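Local atomic coordinates of E1 (Kluyveromyces marxianus, PDB entry 3VX6), a protein that serves as the N-terminal domain of Atg7, the E1-like enzyme that activates the ubiquitin-like proteins Atg8 and Atg12 in autophagy. Residues 107-112 and 222-227; 216-221 and 231-236. All coordinates share one frame; numbering follows the deposited sequence.

From the N terminus, the chain first reaches helix 97-114, whose second half supplies residues 107-112. It then runs through strands 123-130, 135-144 and 151-159 and on to helix 215-225. Interaction 1 closes this long loop of 109 residues by setting the end of helix 215-225 against helix 97-114. Interaction 2 closes a short loop: nine residues separate 216-221 from 231-236, and the chain turns back so that the strand packs against the helix. The loops cross: the segments come in the order 107-112, 216-221, 222-227, 231-236. Helix 215-225 is shared. One side of it packs on a six-stranded mixed sheet and another meets helix 97-114. A probable hydrogen bond between S226 O and Y231 OH joins the two contacts.

Interaction 1 (107-112 and 222-227); sequences ELLQRG and WSKLSP
L109 carries its CG anti to the backbone N (chi1 164°), which brings the end of the side chain nearer to helix 215-225. K224 places its CG anti to its own carbonyl carbon (chi1 -69°), and its chain stays extended until it bends at chi4. The two side chains cross at about a right angle. L109 CD1 meets the aliphatic shaft of the lysine at K224 CD, 4.2 Å away. One residue on, L225 CD1 makes the second touch, 3.8 Å from the carbonyl oxygen G112 O. The two segments touch at these two points only, near the C-terminal end of helix 215-225, and S226 is the first residue to leave helical geometry. L109 also packs on T220 and V221 of helix 215-225 and on L257. L225 turns to P190 and L193 of helix 190-195 as well. The contact buries 110 Å² in all, and its touches are van der Waals only. The lysine joins it through methylene groups rather than its charge. The chemistry implies a small, partly buried helix-helix contact, made by one apolar touch and one methyl against a backbone carbonyl oxygen, with the lysine on the exposed side.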
ATOM      1  N   GLU A 107      -8.597   6.606  -7.121  1.00 42.94           N
ATOM      2  CA  GLU A 107      -9.148   5.314  -7.496  1.00 42.83           C
ATOM      3  C   GLU A 107      -9.232   4.413  -6.280  1.00 42.16           C
ATOM      4  O   GLU A 107     -10.200   3.689  -6.098  1.00 42.35           O
ATOM      5  CB  GLU A 107      -8.278   4.657  -8.567  1.00 43.26           C
ATOM      6  CG  GLU A 107      -8.093   5.495  -9.816  1.00 44.89           C
ATOM      7  CD  GLU A 107      -6.972   4.974 -10.715  1.00 47.73           C
ATOM      8  OE1 GLU A 107      -6.711   5.624 -11.750  1.00 47.69           O
ATOM      9  OE2 GLU A 107      -6.350   3.926 -10.388  1.00 48.25           O
ATOM     10  N   LEU A 108      -8.204   4.446  -5.448  1.00 41.46           N
ATOM     11  CA  LEU A 108      -8.208   3.627  -4.254  1.00 40.02           C
ATOM     12  C   LEU A 108      -9.337   4.135  -3.361  1.00 40.95           C
ATOM     13  O   LEU A 108     -10.056   3.347  -2.748  1.00 43.44           O
ATOM     14  CB  LEU A 108      -6.849   3.710  -3.556  1.00 36.47           C
ATOM     15  CG  LEU A 108      -5.695   3.173  -4.413  1.00 33.67           C
ATOM     16  CD1 LEU A 108      -4.383   3.583  -3.819  1.00 30.97           C
ATOM     17  CD2 LEU A 108      -5.784   1.670  -4.539  1.00 32.00           C
ATOM     18  N   LEU A 109      -9.502   5.453  -3.307  1.00 39.76           N
ATOM     19  CA  LEU A 109     -10.561   6.069  -2.519  1.00 38.98           C
ATOM     20  C   LEU A 109     -11.912   5.476  -2.916  1.00 41.33           C
ATOM     21  O   LEU A 109     -12.662   4.967  -2.079  1.00 41.69           O
ATOM     22  CB  LEU A 109     -10.573   7.569  -2.773  1.00 37.45           C
ATOM     23  CG  LEU A 109     -11.824   8.331  -2.354  1.00 35.69           C
ATOM     24  CD1 LEU A 109     -12.063   8.158  -0.874  1.00 36.50           C
ATOM     25  CD2 LEU A 109     -11.647   9.798  -2.697  1.00 35.64           C
ATOM     26  N   GLN A 110     -12.213   5.557  -4.208  1.00 43.61           N
ATOM     27  CA  GLN A 110     -13.449   5.028  -4.760  1.00 44.58           C
ATOM     28  C   GLN A 110     -13.613   3.571  -4.328  1.00 45.83           C
ATOM     29  O   GLN A 110     -14.583   3.221  -3.659  1.00 46.33           O
ATOM     30  CB  GLN A 110     -13.419   5.117  -6.294  1.00 45.80           C
ATOM     31  CG  GLN A 110     -14.714   4.687  -6.974  1.00 48.19           C
ATOM     32  CD  GLN A 110     -15.903   5.521  -6.517  1.00 51.05           C
ATOM     33  OE1 GLN A 110     -16.083   6.666  -6.946  1.00 52.97           O
ATOM     34  NE2 GLN A 110     -16.707   4.959  -5.622  1.00 50.84           N
ATOM     35  N   ARG A 111     -12.650   2.731  -4.694  1.00 47.51           N
ATOM     36  CA  ARG A 111     -12.700   1.311  -4.360  1.00 49.21           C
ATOM     37  C   ARG A 111     -12.938   1.015  -2.887  1.00 48.69           C
ATOM     38  O   ARG A 111     -13.654   0.082  -2.558  1.00 49.64           O
ATOM     39  CB  ARG A 111     -11.428   0.606  -4.844  1.00 50.51           C
ATOM     40  CG  ARG A 111     -11.355   0.579  -6.351  1.00 55.82           C
ATOM     41  CD  ARG A 111     -10.228  -0.256  -6.923  1.00 60.48           C
ATOM     42  NE  ARG A 111     -10.481  -0.480  -8.347  1.00 66.35           N
ATOM     43  CZ  ARG A 111     -11.413  -1.310  -8.820  1.00 68.97           C
ATOM     44  NH1 ARG A 111     -12.173  -2.009  -7.983  1.00 69.84           N
ATOM     45  NH2 ARG A 111     -11.609  -1.424 -10.129  1.00 69.74           N
ATOM     46  N   GLY A 112     -12.361   1.814  -2.001  1.00 48.74           N
ATOM     47  CA  GLY A 112     -12.544   1.575  -0.582  1.00 49.21           C
ATOM     48  C   GLY A 112     -13.938   1.880  -0.066  1.00 49.99           C
ATOM     49  O   GLY A 112     -14.464   1.171   0.799  1.00 47.91           O
ATOM     50  N   TRP A 222     -13.176   5.043   5.279  1.00 34.06           N
ATOM     51  CA  TRP A 222     -14.091   4.783   6.357  1.00 37.22           C
ATOM     52  C   TRP A 222     -14.824   6.078   6.766  1.00 38.57           C
ATOM     53  O   TRP A 222     -16.008   6.048   7.108  1.00 38.08           O
ATOM     54  CB  TRP A 222     -13.290   4.214   7.514  1.00 38.84           C
ATOM     55  CG  TRP A 222     -14.087   3.553   8.546  1.00 39.43           C
ATOM     56  CD1 TRP A 222     -15.439   3.320   8.541  1.00 38.89           C
ATOM     57  CD2 TRP A 222     -13.592   3.038   9.776  1.00 39.14           C
ATOM     58  NE1 TRP A 222     -15.808   2.692   9.705  1.00 39.10           N
ATOM     59  CE2 TRP A 222     -14.691   2.506  10.481  1.00 37.96           C
ATOM     60  CE3 TRP A 222     -12.320   2.973  10.352  1.00 38.80           C
ATOM     61  CZ2 TRP A 222     -14.556   1.924  11.736  1.00 38.87           C
ATOM     62  CZ3 TRP A 222     -12.186   2.395  11.596  1.00 38.88           C
ATOM     63  CH2 TRP A 222     -13.297   1.876  12.276  1.00 40.25           C
ATOM     64  N   SER A 223     -14.109   7.205   6.706  1.00 38.86           N
ATOM     65  CA  SER A 223     -14.638   8.524   7.050  1.00 40.11           C
ATOM     66  C   SER A 223     -15.868   8.912   6.256  1.00 41.03           C
ATOM     67  O   SER A 223     -16.891   9.286   6.817  1.00 42.65           O
ATOM     68  CB  SER A 223     -13.587   9.613   6.809  1.00 40.08           C
ATOM     69  OG  SER A 223     -12.598   9.628   7.813  1.00 44.64           O
ATOM     70  N   LYS A 224     -15.743   8.862   4.942  1.00 41.24           N
ATOM     71  CA  LYS A 224     -16.834   9.233   4.070  1.00 43.18           C
ATOM     72  C   LYS A 224     -17.992   8.234   4.108  1.00 43.19           C
ATOM     73  O   LYS A 224     -19.149   8.617   3.935  1.00 44.33           O
ATOM     74  CB  LYS A 224     -16.299   9.409   2.640  1.00 44.58           C
ATOM     75  CG  LYS A 224     -15.390  10.628   2.493  1.00 48.22           C
ATOM     76  CD  LYS A 224     -14.693  10.682   1.143  1.00 51.03           C
ATOM     77  CE  LYS A 224     -13.633  11.790   1.097  1.00 54.32           C
ATOM     78  NZ  LYS A 224     -14.191  13.159   0.861  1.00 55.85           N
ATOM     79  N   LEU A 225     -17.673   6.964   4.345  1.00 42.32           N
ATOM     80  CA  LEU A 225     -18.666   5.893   4.397  1.00 40.91           C
ATOM     81  C   LEU A 225     -19.429   5.974   5.692  1.00 39.90           C
ATOM     82  O   LEU A 225     -20.647   5.961   5.722  1.00 39.20           O
ATOM     83  CB  LEU A 225     -17.994   4.518   4.341  1.00 40.54           C
ATOM     84  CG  LEU A 225     -17.575   4.006   2.979  1.00 40.20           C
ATOM     85  CD1 LEU A 225     -17.095   2.575   3.108  1.00 39.64           C
ATOM     86  CD2 LEU A 225     -18.763   4.091   2.043  1.00 39.90           C
ATOM     87  N   SER A 226     -18.690   6.022   6.777  1.00 40.79           N
ATOM     88  CA  SER A 226     -19.317   6.084   8.055  1.00 42.01           C
ATOM     89  C   SER A 226     -18.813   7.341   8.757  1.00 43.12           C
ATOM     90  O   SER A 226     -17.794   7.328   9.453  1.00 42.78           O
ATOM     91  CB  SER A 226     -18.971   4.820   8.855  1.00 42.42           C
ATOM     92  OG  SER A 226     -19.635   4.791  10.102  1.00 43.61           O
ATOM     93  N   PRO A 227     -19.522   8.454   8.585  1.00 44.28           N
ATOM     94  CA  PRO A 227     -19.055   9.669   9.266  1.00 43.60           C
ATOM     95  C   PRO A 227     -19.183   9.376  10.770  1.00 42.64           C
ATOM     96  O   PRO A 227     -20.222   8.915  11.235  1.00 41.48           O
ATOM     97  CB  PRO A 227     -19.985  10.762   8.731  1.00 44.44           C
ATOM     98  CG  PRO A 227     -21.221  10.021   8.237  1.00 45.48           C
ATOM     99  CD  PRO A 227     -20.857   8.581   7.975  1.00 44.62           C
TER

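Interaction 2 (216-221 and 231-236); sequences KNILTV and YTICFL
Helix 216-221 runs roughly antiparallel to strand 231-236, with their axes 9.9 Å apart at closest approach and 148° between their directions. I218 and I233 meet through their methyl groups. I218 CG2 lies 3.7 Å from I233 CD1. With chi1 at -59°, I218 CG1 lies beside the backbone N, and CG2, anti to that N, is the branch that meets I233. I233 CD1 is shared by two helix residues, for L219 CD2 also approaches it at 3.8 Å. The same L219 methyl reaches Y231, where L219 CD2 is 4.0 Å from Y231 CB. L219 therefore bridges two strand residues, I233 and Y231, with one branch. Its CB does not point straight at the strand, but the end of its side chain comes nearer. On the strand, I233 CG2 lies over one face of the F235 ring, offset toward the rim. The polar end of Y231 is held beyond this contact, with OH bonded to S226 O and R228 N. Its ring also meets W222 edge-to-face. I218 continues onto V199 and F201 of strand 198-202. This is the helix-on-sheet packing of a beta-alpha-beta unit made of strand 198-202, helix 215-225 and strand 231-236. All four touching residues are buried. Their methyl and methylene groups make an apolar interface across the segments, which implies that the helix is held on its sheet here by hydrophobic and van der Waals contact.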
ATOM      1  N   LYS A 216      -3.983   6.059   6.099  1.00 39.53           N
ATOM      2  CA  LYS A 216      -4.760   7.226   5.736  1.00 39.56           C
ATOM      3  C   LYS A 216      -5.878   6.842   4.819  1.00 39.29           C
ATOM      4  O   LYS A 216      -6.956   7.422   4.865  1.00 38.47           O
ATOM      5  CB  LYS A 216      -3.870   8.232   5.039  1.00 40.43           C
ATOM      6  CG  LYS A 216      -2.887   8.960   5.955  1.00 41.49           C
ATOM      7  CD  LYS A 216      -2.033   9.956   5.153  1.00 43.29           C
ATOM      8  CE  LYS A 216      -1.069  10.687   6.061  1.00 43.75           C
ATOM      9  NZ  LYS A 216       0.141  10.963   5.215  1.00 46.38           N
ATOM     10  N   ASN A 217      -5.564   5.900   3.941  1.00 37.25           N
ATOM     11  CA  ASN A 217      -6.526   5.353   3.006  1.00 36.48           C
ATOM     12  C   ASN A 217      -7.726   4.868   3.837  1.00 36.41           C
ATOM     13  O   ASN A 217      -8.845   5.359   3.680  1.00 37.95           O
ATOM     14  CB  ASN A 217      -5.882   4.180   2.257  1.00 38.26           C
ATOM     15  CG  ASN A 217      -4.619   4.584   1.519  1.00 37.95           C
ATOM     16  OD1 ASN A 217      -4.028   5.631   1.804  1.00 38.12           O
ATOM     17  ND2 ASN A 217      -4.198   3.760   0.572  1.00 37.23           N
ATOM     18  N   ILE A 218      -7.479   3.924   4.743  1.00 34.24           N
ATOM     19  CA  ILE A 218      -8.545   3.389   5.582  1.00 33.84           C
ATOM     20  C   ILE A 218      -9.350   4.532   6.193  1.00 34.54           C
ATOM     21  O   ILE A 218     -10.571   4.619   6.008  1.00 32.94           O
ATOM     22  CB  ILE A 218      -7.976   2.493   6.708  1.00 34.23           C
ATOM     23  CG1 ILE A 218      -7.175   1.333   6.089  1.00 30.38           C
ATOM     24  CG2 ILE A 218      -9.113   2.001   7.601  1.00 31.49           C
ATOM     25  CD1 ILE A 218      -6.365   0.514   7.077  1.00 29.67           C
ATOM     26  N   LEU A 219      -8.658   5.424   6.890  1.00 34.52           N
ATOM     27  CA  LEU A 219      -9.319   6.562   7.505  1.00 33.93           C
ATOM     28  C   LEU A 219     -10.145   7.357   6.514  1.00 33.70           C
ATOM     29  O   LEU A 219     -11.326   7.582   6.717  1.00 34.90           O
ATOM     30  CB  LEU A 219      -8.291   7.478   8.149  1.00 33.78           C
ATOM     31  CG  LEU A 219      -7.637   6.796   9.337  1.00 34.98           C
ATOM     32  CD1 LEU A 219      -6.405   7.559   9.770  1.00 35.52           C
ATOM     33  CD2 LEU A 219      -8.659   6.702  10.456  1.00 37.74           C
ATOM     34  N   THR A 220      -9.522   7.784   5.433  1.00 33.92           N
ATOM     35  CA  THR A 220     -10.228   8.570   4.445  1.00 33.00           C
ATOM     36  C   THR A 220     -11.483   7.855   3.929  1.00 33.40           C
ATOM     37  O   THR A 220     -12.556   8.451   3.805  1.00 31.96           O
ATOM     38  CB  THR A 220      -9.286   8.907   3.277  1.00 32.81           C
ATOM     39  OG1 THR A 220      -8.207   9.710   3.764  1.00 32.90           O
ATOM     40  CG2 THR A 220     -10.021   9.661   2.186  1.00 32.99           C
ATOM     41  N   VAL A 221     -11.366   6.572   3.634  1.00 32.12           N
ATOM     42  CA  VAL A 221     -12.526   5.876   3.120  1.00 32.16           C
ATOM     43  C   VAL A 221     -13.584   5.653   4.188  1.00 33.29           C
ATOM     44  O   VAL A 221     -14.747   6.013   4.031  1.00 34.47           O
ATOM     45  CB  VAL A 221     -12.138   4.540   2.517  1.00 30.12           C
ATOM     46  CG1 VAL A 221     -13.384   3.811   2.081  1.00 26.57           C
ATOM     47  CG2 VAL A 221     -11.187   4.768   1.348  1.00 26.88           C
ATOM     48  N   TYR A 231     -12.628   6.818  14.772  1.00 44.69           N
ATOM     49  CA  TYR A 231     -12.443   5.593  13.996  1.00 41.91           C
ATOM     50  C   TYR A 231     -11.416   4.732  14.698  1.00 41.89           C
ATOM     51  O   TYR A 231     -10.328   5.198  15.019  1.00 42.43           O
ATOM     52  CB  TYR A 231     -11.931   5.920  12.609  1.00 40.68           C
ATOM     53  CG  TYR A 231     -12.859   6.805  11.851  1.00 38.75           C
ATOM     54  CD1 TYR A 231     -13.883   6.266  11.083  1.00 36.63           C
ATOM     55  CD2 TYR A 231     -12.752   8.191  11.940  1.00 37.73           C
ATOM     56  CE1 TYR A 231     -14.778   7.087  10.425  1.00 38.94           C
ATOM     57  CE2 TYR A 231     -13.652   9.018  11.284  1.00 37.63           C
ATOM     58  CZ  TYR A 231     -14.656   8.461  10.536  1.00 36.48           C
ATOM     59  OH  TYR A 231     -15.571   9.268   9.923  1.00 42.56           O
ATOM     60  N   THR A 232     -11.755   3.472  14.928  1.00 41.14           N
ATOM     61  CA  THR A 232     -10.837   2.580  15.612  1.00 39.74           C
ATOM     62  C   THR A 232     -10.221   1.589  14.655  1.00 38.34           C
ATOM     63  O   THR A 232     -10.923   0.953  13.883  1.00 37.17           O
ATOM     64  CB  THR A 232     -11.546   1.812  16.725  1.00 39.32           C
ATOM     65  OG1 THR A 232     -11.959   2.732  17.747  1.00 41.14           O
ATOM     66  CG2 THR A 232     -10.612   0.768  17.311  1.00 39.10           C
ATOM     67  N   ILE A 233      -8.904   1.447  14.717  1.00 38.11           N
ATOM     68  CA  ILE A 233      -8.212   0.526  13.832  1.00 37.98           C
ATOM     69  C   ILE A 233      -7.210  -0.338  14.569  1.00 38.90           C
ATOM     70  O   ILE A 233      -6.350   0.172  15.287  1.00 39.14           O
ATOM     71  CB  ILE A 233      -7.463   1.282  12.733  1.00 37.30           C
ATOM     72  CG1 ILE A 233      -8.455   2.113  11.913  1.00 35.54           C
ATOM     73  CG2 ILE A 233      -6.691   0.295  11.867  1.00 36.54           C
ATOM     74  CD1 ILE A 233      -7.800   3.060  10.944  1.00 34.58           C
ATOM     75  N   CYS A 234      -7.328  -1.650  14.392  1.00 40.11           N
ATOM     76  CA  CYS A 234      -6.404  -2.596  15.012  1.00 42.47           C
ATOM     77  C   CYS A 234      -5.240  -2.820  14.055  1.00 41.67           C
ATOM     78  O   CYS A 234      -5.435  -3.235  12.918  1.00 41.57           O
ATOM     79  CB  CYS A 234      -7.101  -3.932  15.276  1.00 43.78           C
ATOM     80  SG  CYS A 234      -8.443  -3.831  16.447  1.00 47.61           S
ATOM     81  N   PHE A 235      -4.031  -2.542  14.514  1.00 42.83           N
ATOM     82  CA  PHE A 235      -2.848  -2.714  13.685  1.00 43.85           C
ATOM     83  C   PHE A 235      -2.106  -3.965  14.106  1.00 44.59           C
ATOM     84  O   PHE A 235      -1.380  -3.966  15.097  1.00 46.05           O
ATOM     85  CB  PHE A 235      -1.958  -1.480  13.807  1.00 42.35           C
ATOM     86  CG  PHE A 235      -2.611  -0.220  13.297  1.00 44.46           C
ATOM     87  CD1 PHE A 235      -2.795  -0.020  11.929  1.00 43.15           C
ATOM     88  CD2 PHE A 235      -3.077   0.751  14.182  1.00 43.68           C
ATOM     89  CE1 PHE A 235      -3.433   1.131  11.451  1.00 44.19           C
ATOM     90  CE2 PHE A 235      -3.716   1.906  13.710  1.00 43.34           C
ATOM     91  CZ  PHE A 235      -3.895   2.094  12.345  1.00 42.89           C
ATOM     92  N   LEU A 236      -2.302  -5.041  13.360  1.00 46.65           N
ATOM     93  CA  LEU A 236      -1.647  -6.294  13.693  1.00 48.67           C
ATOM     94  C   LEU A 236      -0.259  -6.434  13.095  1.00 49.01           C
ATOM     95  O   LEU A 236      -0.025  -6.124  11.927  1.00 49.18           O
ATOM     96  CB  LEU A 236      -2.518  -7.479  13.280  1.00 48.77           C
ATOM     97  CG  LEU A 236      -3.792  -7.583  14.118  1.00 50.88           C
ATOM     98  CD1 LEU A 236      -4.793  -6.539  13.645  1.00 52.13           C
ATOM     99  CD2 LEU A 236      -4.380  -8.976  13.994  1.00 53.30           C
TER